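Long-range contact in N5-carboxyaminoimidazole ribonucleotide synthetase (Bacillus anthracis, PDB 3Q2O), which probably uses ATP and bicarbonate to carboxylate aminoimidazole ribonucleotide, giving N5-carboxyaminoimidazole ribonucleotide in purine biosynthesis: residues A[198-203]-A[255-260]. Residues are numbered along the deposited sequence; the frame is centred on the assembly and turned at random.
Sequences SVIVIR and VGTLAV
Val201 and Leu258 face each other in the middle of an antiparallel ladder, their side chains side by side on the same face of the sheet. Val201 N donates to Leu258 O at 2.8 Å, almost straight at 176°, and Leu258 N returns a bond to Val201 O; Val199 with Val260 and Arg203 with Gly256 repeat this double link. Gly256, lacking a CB, can take up a positive phi of 105° and still form both bonds to Arg203.

On the other face, Ile200 can be followed outward. Its CB carries CG2 anti to the backbone N, 3.7 Å from Thr257 CG2. CG1, beside the backbone N, is the link to CD1, which chi2 of -64° turns toward strand 256-264, 3.6 Å from Ala259 CB: a long side chain against a single methyl. Ile202 CD1 reaches Thr257 CG2 at 3.8 Å, so threonine gives a methyl to the isoleucines while its OG1 hydrogen-bonds to His298.

Helix 235-251 covers the Val201 and Val260 face; helix 294-303 packs against Ile200 and Ile202. The side chain of Ala259 lies about 8 Å from a bound magnesium ion. Paired backbone N-H and C=O groups thus join the strands of this buried part of the ATP-grasp sheet, while mainly apolar side chains meet the helices on both faces.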
loop_
_atom_site.group_PDB
_atom_site.type_symbol
_atom_site.label_atom_id
_atom_site.label_comp_id
_atom_site.label_asym_id
_atom_site.label_seq_id
_atom_site.Cartn_x
_atom_site.Cartn_y
_atom_site.Cartn_z
ATOM N N SER A 198 -14.432 16.622 6.944
ATOM C CA SER A 198 -13.018 16.909 7.107
ATOM C C SER A 198 -12.283 16.877 5.785
ATOM O O SER A 198 -12.713 16.228 4.825
ATOM C CB SER A 198 -12.349 15.979 8.134
ATOM O OG SER A 198 -12.247 14.653 7.639
ATOM N N VAL A 199 -11.172 17.610 5.745
ATOM C CA VAL A 199 -10.313 17.666 4.582
ATOM C C VAL A 199 -8.892 17.467 5.064
ATOM O O VAL A 199 -8.463 18.100 6.040
ATOM C CB VAL A 199 -10.408 19.043 3.869
ATOM C CG1 VAL A 199 -9.389 19.130 2.739
ATOM C CG2 VAL A 199 -11.819 19.301 3.344
ATOM N N ILE A 200 -8.167 16.578 4.388
ATOM C CA ILE A 200 -6.745 16.403 4.631
ATOM C C ILE A 200 -5.961 17.267 3.634
ATOM O O ILE A 200 -6.145 17.140 2.416
ATOM C CB ILE A 200 -6.312 14.905 4.473
ATOM C CG1 ILE A 200 -7.193 13.946 5.305
ATOM C CG2 ILE A 200 -4.819 14.728 4.780
ATOM C CD1 ILE A 200 -7.126 14.130 6.810
ATOM N N VAL A 201 -5.104 18.153 4.144
ATOM C CA VAL A 201 -4.235 18.959 3.280
ATOM C C VAL A 201 -2.771 18.607 3.501
ATOM O O VAL A 201 -2.337 18.365 4.624
ATOM C CB VAL A 201 -4.473 20.516 3.393
ATOM C CG1 VAL A 201 -5.815 20.879 2.836
ATOM C CG2 VAL A 201 -4.405 21.006 4.830
ATOM N N ILE A 202 -2.019 18.567 2.412
ATOM C CA ILE A 202 -0.602 18.219 2.461
ATOM C C ILE A 202 0.202 19.395 1.925
ATOM O O ILE A 202 -0.175 20.001 0.909
ATOM C CB ILE A 202 -0.283 16.997 1.560
ATOM C CG1 ILE A 202 -1.295 15.852 1.770
ATOM C CG2 ILE A 202 1.222 16.564 1.713
ATOM C CD1 ILE A 202 -1.281 15.243 3.190
ATOM N N ARG A 203 1.308 19.704 2.598
ATOM C CA ARG A 203 2.232 20.735 2.120
ATOM C C ARG A 203 3.663 20.281 2.370
ATOM O O ARG A 203 4.043 19.970 3.499
ATOM C CB ARG A 203 1.942 22.088 2.775
ATOM C CG ARG A 203 2.696 23.248 2.140
ATOM C CD ARG A 203 2.125 24.620 2.596
ATOM N NE ARG A 203 2.949 25.718 2.096
ATOM C CZ ARG A 203 4.047 26.173 2.693
ATOM N NH1 ARG A 203 4.457 25.650 3.848
ATOM N NH2 ARG A 203 4.730 27.169 2.140
ATOM N N VAL A 255 3.968 22.248 7.131
ATOM C CA VAL A 255 4.805 21.271 6.466
ATOM C C VAL A 255 4.357 19.916 6.996
ATOM O O VAL A 255 4.273 19.718 8.204
ATOM C CB VAL A 255 6.310 21.505 6.720
ATOM C CG1 VAL A 255 7.146 20.318 6.178
ATOM C CG2 VAL A 255 6.759 22.868 6.102
ATOM N N GLY A 256 4.035 19.004 6.087
ATOM C CA GLY A 256 3.499 17.705 6.448
ATOM C C GLY A 256 2.009 17.620 6.172
ATOM O O GLY A 256 1.526 18.056 5.112
ATOM N N THR A 257 1.285 17.084 7.152
ATOM C CA THR A 257 -0.116 16.709 6.997
ATOM C C THR A 257 -0.945 17.523 7.975
ATOM O O THR A 257 -0.543 17.702 9.134
ATOM C CB THR A 257 -0.328 15.179 7.260
ATOM O OG1 THR A 257 0.568 14.426 6.438
ATOM C CG2 THR A 257 -1.775 14.753 6.936
ATOM N N LEU A 258 -2.089 18.036 7.509
ATOM C CA LEU A 258 -3.062 18.700 8.382
ATOM C C LEU A 258 -4.494 18.211 8.102
ATOM O O LEU A 258 -5.011 18.352 6.981
ATOM C CB LEU A 258 -2.983 20.236 8.231
ATOM C CG LEU A 258 -3.865 21.110 9.139
ATOM C CD1 LEU A 258 -3.439 21.011 10.613
ATOM C CD2 LEU A 258 -3.875 22.580 8.649
ATOM N N ALA A 259 -5.130 17.640 9.120
ATOM C CA ALA A 259 -6.546 17.295 9.019
ATOM C C ALA A 259 -7.374 18.457 9.544
ATOM O O ALA A 259 -7.163 18.901 10.674
ATOM C CB ALA A 259 -6.843 16.045 9.825
ATOM N N VAL A 260 -8.309 18.946 8.737
ATOM C CA VAL A 260 -9.170 20.055 9.160
ATOM C C VAL A 260 -10.587 19.537 9.308
ATOM O O VAL A 260 -11.250 19.233 8.299
ATOM C CB VAL A 260 -9.158 21.241 8.145
ATOM C CG1 VAL A 260 -9.844 22.491 8.757
ATOM C CG2 VAL A 260 -7.736 21.572 7.722
#